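Local structure of UTP--glucose-1-phosphate uridylyltransferase (Acinetobacter baumannii, 6IKX) at residues S22-M27 with K59-N64; I52-S57 with I99-P104. The protein catalyses the transfer of the uridylyl group from UTP to alpha-D-glucose 1-phosphate, giving UDP-alpha-D-glucose and diphosphate. The protein carries 1 engineered substitution. One frame throughout, in Å; residues are numbered along the deposited sequence.

Overall arrangement
Both contacts lie in the nucleotidyl transferase domain of the GT-A clan, with centres about 12 Å apart. Interaction 1 joins the loop after strand 4-8 to helix 60-65. Interaction 2 pairs strands 50-55 and 97-102 in the central sheet, where 50-55 also pairs with 4-8. Along the chain the segments alternate: 22-27, 52-57, 59-64, 99-104. A short turn leads from strand 50-55 into helix 60-65, and the two contacts meet there. Glu63 OE2 probably hydrogen-bonds Ser100 OG at 3.1 Å, and Ile62 packs on Leu53. Each contact holds a residue of the nucleotide site, Lys25 and Gln103. Both also touch the third subunit.

Interaction 1: S22-M27 with K59-N64; sequences SIPKEM and KASIEN
Lys59 and Glu26 make the salt bridge of this contact. Lys59 NZ donates to Glu26 OE1 at 2.8 Å. It meets the oxygen on its syn side, tilted only a little from the carboxylate plane. Lys59 comes in roughly perpendicular to Glu26. On the other oxygen, Lys25 NZ bonds to Glu26 OE2 at 2.7 Å, also from the syn side but further out of plane. The Glu26 chain bends at chi2 (85°), which brings the syn side of its carboxylate to the two neighbouring ammonium groups, one at each oxygen. Lys25 NZ and Lys59 NZ are 3.4 Å apart and not hydrogen-bonded; the shared carboxylate probably offsets their like charges. With both oxygens held, rotation of the carboxylate is restricted. Lys59 NZ also donates to Val9 O.

The loop 22-27 follows strand 4-8 and holds the Pro-Lys pair that closes the G-x-G-T-R...P-K signature motif of sugar nucleotidyltransferases, whose glycine-rich part is Gly11-Arg15. Lys25 binds UTP and UDP-glucose in other structures of this protein. Here its side chain lies beside a bound sulfate and near Gly11 and Gly13. Glu26 thus ties this loop lysine to a lysine of 59-64.

Apolar contacts run beside the charges. Pro24 and Lys59 run antiparallel along one another, with Pro24 CG 3.5 Å from Lys59 CD. Ile62 reaches out with an extended chi2 (-178°), and its CD1 lies 3.6 Å from Glu26 CB. Its CG1 packs on Pro24 CB at 3.9 Å and on Met27 CG at 4.0 Å.

Ser61 OG meets carbon, Pro24 CD at 3.2 Å and Met27 CG. The CE methyl of Met27 turns to the backbone oxygen of Ser61. Ile23 of the second subunit packs on Ser61.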
ATOM      1  N   SER A  22      11.568  -2.702  -4.097  1.00 37.17           N
ATOM      2  CA  SER A  22      10.384  -2.065  -3.472  1.00 35.53           C
ATOM      3  C   SER A  22       9.344  -1.675  -4.511  1.00 33.36           C
ATOM      4  O   SER A  22       8.380  -1.129  -4.089  1.00 33.04           O
ATOM      5  CB  SER A  22      10.814  -0.932  -2.608  1.00 40.81           C
ATOM      6  OG  SER A  22      11.926  -1.367  -1.840  1.00 45.31           O
ATOM      7  N   ILE A  23       9.502  -2.027  -5.797  1.00 34.66           N
ATOM      8  CA  ILE A  23       8.402  -1.896  -6.789  1.00 37.82           C
ATOM      9  C   ILE A  23       8.344  -3.188  -7.583  1.00 37.20           C
ATOM     10  O   ILE A  23       9.342  -3.844  -7.810  1.00 34.97           O
ATOM     11  CB  ILE A  23       8.581  -0.695  -7.761  1.00 43.34           C
ATOM     12  CG1 ILE A  23       9.815  -0.867  -8.652  1.00 44.05           C
ATOM     13  CG2 ILE A  23       8.576   0.627  -7.018  1.00 46.25           C
ATOM     14  CD1 ILE A  23       9.995   0.199  -9.706  1.00 50.55           C
ATOM     15  N   PRO A  24       7.197  -3.532  -8.179  1.00 35.39           N
ATOM     16  CA  PRO A  24       7.171  -4.696  -9.056  1.00 37.03           C
ATOM     17  C   PRO A  24       8.218  -4.651 -10.172  1.00 35.42           C
ATOM     18  O   PRO A  24       8.436  -3.593 -10.731  1.00 40.88           O
ATOM     19  CB  PRO A  24       5.717  -4.638  -9.536  1.00 41.32           C
ATOM     20  CG  PRO A  24       4.962  -4.080  -8.352  1.00 41.19           C
ATOM     21  CD  PRO A  24       5.876  -2.961  -7.900  1.00 39.62           C
ATOM     22  N   LYS A  25       8.824  -5.793 -10.502  1.00 39.96           N
ATOM     23  CA  LYS A  25       9.648  -5.918 -11.749  1.00 43.92           C
ATOM     24  C   LYS A  25       8.813  -5.408 -12.933  1.00 40.81           C
ATOM     25  O   LYS A  25       9.387  -4.769 -13.801  1.00 37.47           O
ATOM     26  CB  LYS A  25      10.128  -7.346 -12.035  1.00 51.12           C
ATOM     27  CG  LYS A  25       9.028  -8.411 -12.058  1.00 63.33           C
ATOM     28  CD  LYS A  25       9.476  -9.884 -11.903  1.00 66.27           C
ATOM     29  CE  LYS A  25       8.660 -10.655 -10.865  1.00 74.60           C
ATOM     30  NZ  LYS A  25       7.347 -11.167 -11.360  1.00 69.15           N
ATOM     31  N   GLU A  26       7.500  -5.663 -12.942  1.00 40.77           N
ATOM     32  CA  GLU A  26       6.593  -5.316 -14.064  1.00 43.75           C
ATOM     33  C   GLU A  26       6.492  -3.795 -14.199  1.00 43.26           C
ATOM     34  O   GLU A  26       6.161  -3.356 -15.291  1.00 40.91           O
ATOM     35  CB  GLU A  26       5.221  -5.942 -13.837  1.00 44.95           C
ATOM     36  CG  GLU A  26       5.257  -7.465 -13.863  1.00 45.18           C
ATOM     37  CD  GLU A  26       5.631  -8.144 -12.543  1.00 53.86           C
ATOM     38  OE1 GLU A  26       5.948  -7.429 -11.516  1.00 47.94           O
ATOM     39  OE2 GLU A  26       5.601  -9.390 -12.521  1.00 50.07           O
ATOM     40  N   MET A  27       6.806  -3.039 -13.130  1.00 47.61           N
ATOM     41  CA  MET A  27       6.632  -1.558 -13.048  1.00 42.58           C
ATOM     42  C   MET A  27       7.952  -0.835 -13.336  1.00 42.34           C
ATOM     43  O   MET A  27       8.026   0.408 -13.237  1.00 41.98           O
ATOM     44  CB  MET A  27       6.051  -1.141 -11.692  1.00 42.89           C
ATOM     45  CG  MET A  27       4.588  -1.535 -11.561  1.00 47.44           C
ATOM     46  SD  MET A  27       3.616  -0.986 -13.008  1.00 51.45           S
ATOM     47  CE  MET A  27       3.461   0.723 -12.510  1.00 50.72           C
ATOM     48  N   LYS A  59       2.039  -6.166  -5.229  1.00 41.89           N
ATOM     49  CA  LYS A  59       2.001  -5.711  -6.649  1.00 43.55           C
ATOM     50  C   LYS A  59       0.767  -4.827  -6.965  1.00 42.65           C
ATOM     51  O   LYS A  59       0.300  -4.873  -8.160  1.00 41.70           O
ATOM     52  CB  LYS A  59       1.927  -6.924  -7.588  1.00 50.39           C
ATOM     53  CG  LYS A  59       3.022  -7.977  -7.468  1.00 55.27           C
ATOM     54  CD  LYS A  59       4.416  -7.528  -7.851  1.00 52.23           C
ATOM     55  CE  LYS A  59       5.402  -8.668  -7.906  1.00 46.50           C
ATOM     56  NZ  LYS A  59       5.712  -9.055  -9.299  1.00 46.86           N
ATOM     57  N   ALA A  60       0.243  -4.061  -5.983  1.00 38.28           N
ATOM     58  CA  ALA A  60      -0.904  -3.138  -6.152  1.00 37.99           C
ATOM     59  C   ALA A  60      -0.597  -2.128  -7.265  1.00 38.70           C
ATOM     60  O   ALA A  60      -1.494  -1.807  -8.012  1.00 36.24           O
ATOM     61  CB  ALA A  60      -1.204  -2.420  -4.881  1.00 37.53           C
ATOM     62  N   SER A  61       0.638  -1.660  -7.397  1.00 38.47           N
ATOM     63  CA  SER A  61       0.951  -0.586  -8.364  1.00 41.82           C
ATOM     64  C   SER A  61       0.674  -1.073  -9.798  1.00 45.13           C
ATOM     65  O   SER A  61       0.472  -0.230 -10.687  1.00 48.35           O
ATOM     66  CB  SER A  61       2.355  -0.101  -8.182  1.00 45.05           C
ATOM     67  OG  SER A  61       3.285  -1.108  -8.513  1.00 47.41           O
ATOM     68  N   ILE A  62       0.675  -2.378 -10.045  1.00 44.87           N
ATOM     69  CA  ILE A  62       0.315  -2.910 -11.393  1.00 42.96           C
ATOM     70  C   ILE A  62      -1.185  -2.674 -11.633  1.00 37.69           C
ATOM     71  O   ILE A  62      -1.548  -2.242 -12.713  1.00 37.59           O
ATOM     72  CB  ILE A  62       0.690  -4.402 -11.543  1.00 46.38           C
ATOM     73  CG1 ILE A  62       2.165  -4.688 -11.229  1.00 46.98           C
ATOM     74  CG2 ILE A  62       0.323  -4.875 -12.943  1.00 47.61           C
ATOM     75  CD1 ILE A  62       2.579  -6.150 -11.408  1.00 40.15           C
ATOM     76  N   GLU A  63      -2.043  -3.084 -10.706  1.00 36.02           N
ATOM     77  CA  GLU A  63      -3.505  -2.878 -10.789  1.00 36.06           C
ATOM     78  C   GLU A  63      -3.791  -1.377 -10.871  1.00 40.44           C
ATOM     79  O   GLU A  63      -4.725  -0.976 -11.614  1.00 42.19           O
ATOM     80  CB  GLU A  63      -4.201  -3.517  -9.595  1.00 36.62           C
ATOM     81  CG  GLU A  63      -4.197  -5.028  -9.694  1.00 43.12           C
ATOM     82  CD  GLU A  63      -3.898  -5.763  -8.394  1.00 54.06           C
ATOM     83  OE1 GLU A  63      -2.717  -6.215  -8.208  1.00 65.64           O
ATOM     84  OE2 GLU A  63      -4.844  -5.916  -7.588  1.00 56.43           O
ATOM     85  N   ASN A  64      -3.008  -0.565 -10.155  1.00 37.61           N
ATOM     86  CA  ASN A  64      -3.265   0.891 -10.037  1.00 36.78           C
ATOM     87  C   ASN A  64      -2.937   1.558 -11.389  1.00 36.67           C
ATOM     88  O   ASN A  64      -3.668   2.486 -11.774  1.00 38.28           O
ATOM     89  CB  ASN A  64      -2.555   1.474  -8.819  1.00 35.48           C
ATOM     90  CG  ASN A  64      -3.203   1.037  -7.522  1.00 40.83           C
ATOM     91  OD1 ASN A  64      -4.377   0.679  -7.508  1.00 44.21           O
ATOM     92  ND2 ASN A  64      -2.456   1.095  -6.426  1.00 40.22           N
TER
HETATM   93  O   HOH W   1       8.842  -7.962  -8.740  1.00 39.80           O

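Interaction 2: I52-S57 with I99-P104; sequences ILVTHS and ISVRQP
Val101 O is approached by two groups of the neighbouring strand. Thr55 N donates to it at 2.7 Å, in the carbonyl plane, and Val54 CA makes a CA-H...O contact at 3.3 Å. Thr55 O works the same way. It accepts from Gln103 N at 3.0 Å and meets Arg102 CA. Two further bonds, Leu53 N to Ile99 O (2.8 Å) and Val101 N to Leu53 O (3.1 Å), complete a regular parallel ladder. The strand directions differ by 27°, the usual twist. The connection between these strands carries helices, so the pair forms a beta-alpha-beta crossover in the Rossmann-like core of the GT-A fold.

On one face, Val54 and Val101 stand next to each other, with Val54 CG2 and Val101 CG1 4.1 Å apart. Val54 CG1 is anti to the backbone N (chi1 -174°), which carries it to Gln103 CB. Helix 109-115 covers this face at Val54, which touches Cys115, and helix 117-120 covers it at Ile52 and Ile99.

On the face of Thr55 and Arg102, the Arg102 chain folds at chi2 (-63°). Its CD packs on Thr55 CG2 at 3.8 Å, and that methyl sits at the edge of the guanidinium. Ser57 CA and His56 C lie over one guanidinium face, and Ser57 CB is 3.5 Å from Arg102 NH1. The charged end binds Asp67 and Asn64 of the third subunit.

Gln103 binds UTP and UDP-glucose in other structures of this protein. Its NE2 bonds to His111 ND1 and Gly108 O, and its side chain lies near Ala10. The backbone bond from Gln103 to Thr55 probably helps to hold a nucleotide-site residue at the strand end, while Arg102 beside it carries its charge to the subunit interface.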
ATOM      1  N   ILE A  52      -6.038 -11.047 -17.264  1.00 42.46           N
ATOM      2  CA  ILE A  52      -6.143 -11.768 -15.963  1.00 38.57           C
ATOM      3  C   ILE A  52      -4.762 -11.752 -15.315  1.00 39.53           C
ATOM      4  O   ILE A  52      -3.933 -12.591 -15.719  1.00 42.87           O
ATOM      5  CB  ILE A  52      -6.681 -13.194 -16.160  1.00 41.17           C
ATOM      6  CG1 ILE A  52      -7.941 -13.182 -17.032  1.00 42.77           C
ATOM      7  CG2 ILE A  52      -6.924 -13.872 -14.809  1.00 43.45           C
ATOM      8  CD1 ILE A  52      -8.474 -14.552 -17.392  1.00 46.98           C
ATOM      9  N   LEU A  53      -4.510 -10.793 -14.418  1.00 37.46           N
ATOM     10  CA  LEU A  53      -3.213 -10.662 -13.683  1.00 38.30           C
ATOM     11  C   LEU A  53      -3.202 -11.701 -12.542  1.00 41.97           C
ATOM     12  O   LEU A  53      -4.080 -11.607 -11.677  1.00 37.98           O
ATOM     13  CB  LEU A  53      -3.103  -9.250 -13.078  1.00 33.91           C
ATOM     14  CG  LEU A  53      -3.140  -8.072 -14.038  1.00 32.76           C
ATOM     15  CD1 LEU A  53      -3.059  -6.767 -13.289  1.00 40.19           C
ATOM     16  CD2 LEU A  53      -2.028  -8.140 -15.045  1.00 34.56           C
ATOM     17  N   VAL A  54      -2.287 -12.667 -12.524  1.00 42.57           N
ATOM     18  CA  VAL A  54      -2.101 -13.546 -11.335  1.00 39.22           C
ATOM     19  C   VAL A  54      -1.054 -12.853 -10.477  1.00 40.87           C
ATOM     20  O   VAL A  54       0.114 -12.754 -10.926  1.00 38.11           O
ATOM     21  CB  VAL A  54      -1.687 -14.981 -11.715  1.00 39.42           C
ATOM     22  CG1 VAL A  54      -1.655 -15.896 -10.514  1.00 38.17           C
ATOM     23  CG2 VAL A  54      -2.633 -15.563 -12.735  1.00 43.61           C
ATOM     24  N   THR A  55      -1.443 -12.353  -9.309  1.00 39.15           N
ATOM     25  CA  THR A  55      -0.583 -11.346  -8.638  1.00 44.36           C
ATOM     26  C   THR A  55      -0.224 -11.719  -7.187  1.00 40.67           C
ATOM     27  O   THR A  55      -0.646 -12.735  -6.631  1.00 41.42           O
ATOM     28  CB  THR A  55      -1.193  -9.943  -8.834  1.00 46.84           C
ATOM     29  OG1 THR A  55      -0.131  -8.998  -8.672  1.00 48.06           O
ATOM     30  CG2 THR A  55      -2.361  -9.631  -7.927  1.00 43.14           C
ATOM     31  N   HIS A  56       0.643 -10.905  -6.636  1.00 46.89           N
ATOM     32  CA  HIS A  56       1.161 -10.975  -5.255  1.00 41.92           C
ATOM     33  C   HIS A  56       0.673  -9.728  -4.532  1.00 40.90           C
ATOM     34  O   HIS A  56       0.580  -8.642  -5.205  1.00 38.33           O
ATOM     35  CB  HIS A  56       2.686 -11.093  -5.328  1.00 41.49           C
ATOM     36  CG  HIS A  56       3.361 -11.330  -4.029  1.00 43.84           C
ATOM     37  ND1 HIS A  56       4.068 -10.336  -3.384  1.00 50.50           N
ATOM     38  CD2 HIS A  56       3.453 -12.430  -3.265  1.00 45.88           C
ATOM     39  CE1 HIS A  56       4.571 -10.818  -2.266  1.00 48.31           C
ATOM     40  NE2 HIS A  56       4.205 -12.104  -2.173  1.00 45.86           N
ATOM     41  N   SER A  57       0.456  -9.879  -3.227  1.00 40.15           N
ATOM     42  CA  SER A  57       0.089  -8.818  -2.251  1.00 45.67           C
ATOM     43  C   SER A  57       1.022  -7.599  -2.341  1.00 36.66           C
ATOM     44  O   SER A  57       0.602  -6.549  -1.899  1.00 42.33           O
ATOM     45  CB  SER A  57       0.069  -9.384  -0.837  1.00 47.13           C
ATOM     46  OG  SER A  57       1.374  -9.811  -0.477  1.00 46.36           O
ATOM     47  N   ILE A  99      -8.389  -7.885 -14.516  1.00 43.46           N
ATOM     48  CA  ILE A  99      -8.911  -8.752 -13.414  1.00 44.70           C
ATOM     49  C   ILE A  99      -7.738  -9.217 -12.548  1.00 43.48           C
ATOM     50  O   ILE A  99      -6.664  -9.530 -13.105  1.00 38.94           O
ATOM     51  CB  ILE A  99      -9.601 -10.001 -13.983  1.00 46.42           C
ATOM     52  CG1 ILE A  99     -10.718  -9.638 -14.960  1.00 60.33           C
ATOM     53  CG2 ILE A  99     -10.105 -10.883 -12.853  1.00 55.13           C
ATOM     54  CD1 ILE A  99     -11.732  -8.670 -14.388  1.00 62.62           C
ATOM     55  N   SER A 100      -7.956  -9.378 -11.249  1.00 37.90           N
ATOM     56  CA  SER A 100      -6.893  -9.842 -10.330  1.00 40.58           C
ATOM     57  C   SER A 100      -7.305 -11.129  -9.634  1.00 39.75           C
ATOM     58  O   SER A 100      -8.470 -11.221  -9.158  1.00 33.37           O
ATOM     59  CB  SER A 100      -6.562  -8.796  -9.323  1.00 46.07           C
ATOM     60  OG  SER A 100      -5.500  -8.013  -9.822  1.00 54.27           O
ATOM     61  N   VAL A 101      -6.342 -12.043  -9.534  1.00 41.61           N
ATOM     62  CA  VAL A 101      -6.413 -13.199  -8.606  1.00 43.80           C
ATOM     63  C   VAL A 101      -5.012 -13.359  -8.038  1.00 37.00           C
ATOM     64  O   VAL A 101      -4.026 -12.960  -8.700  1.00 36.39           O
ATOM     65  CB  VAL A 101      -6.940 -14.461  -9.323  1.00 48.91           C
ATOM     66  CG1 VAL A 101      -5.937 -14.979 -10.350  1.00 42.82           C
ATOM     67  CG2 VAL A 101      -7.332 -15.540  -8.322  1.00 43.90           C
ATOM     68  N   ARG A 102      -4.955 -13.826  -6.801  1.00 39.59           N
ATOM     69  CA  ARG A 102      -3.691 -13.979  -6.029  1.00 41.62           C
ATOM     70  C   ARG A 102      -3.126 -15.378  -6.216  1.00 38.03           C
ATOM     71  O   ARG A 102      -3.868 -16.344  -6.002  1.00 36.70           O
ATOM     72  CB  ARG A 102      -3.942 -13.717  -4.536  1.00 33.32           C
ATOM     73  CG  ARG A 102      -4.256 -12.260  -4.261  1.00 33.58           C
ATOM     74  CD  ARG A 102      -3.124 -11.291  -4.598  1.00 34.97           C
ATOM     75  NE  ARG A 102      -3.404  -9.912  -4.185  1.00 35.85           N
ATOM     76  CZ  ARG A 102      -3.388  -9.445  -2.931  1.00 40.77           C
ATOM     77  NH1 ARG A 102      -3.126 -10.223  -1.898  1.00 40.46           N
ATOM     78  NH2 ARG A 102      -3.689  -8.185  -2.698  1.00 41.06           N
ATOM     79  N   GLN A 103      -1.843 -15.477  -6.569  1.00 44.28           N
ATOM     80  CA  GLN A 103      -1.038 -16.712  -6.345  1.00 45.38           C
ATOM     81  C   GLN A 103      -0.685 -16.778  -4.864  1.00 44.80           C
ATOM     82  O   GLN A 103       0.135 -15.987  -4.434  1.00 36.02           O
ATOM     83  CB  GLN A 103       0.270 -16.693  -7.122  1.00 49.29           C
ATOM     84  CG  GLN A 103       1.075 -17.961  -6.910  1.00 46.42           C
ATOM     85  CD  GLN A 103       2.038 -18.162  -8.040  1.00 46.38           C
ATOM     86  OE1 GLN A 103       2.558 -17.193  -8.595  1.00 52.39           O
ATOM     87  NE2 GLN A 103       2.304 -19.422  -8.354  1.00 44.19           N
ATOM     88  N   PRO A 104      -1.343 -17.618  -4.031  1.00 42.38           N
ATOM     89  CA  PRO A 104      -1.166 -17.552  -2.581  1.00 43.18           C
ATOM     90  C   PRO A 104       0.267 -17.824  -2.094  1.00 53.12           C
ATOM     91  O   PRO A 104       0.659 -17.224  -1.102  1.00 52.06           O
ATOM     92  CB  PRO A 104      -2.131 -18.634  -2.039  1.00 40.32           C
ATOM     93  CG  PRO A 104      -2.455 -19.522  -3.208  1.00 39.32           C
ATOM     94  CD  PRO A 104      -2.335 -18.632  -4.427  1.00 42.84           C
TER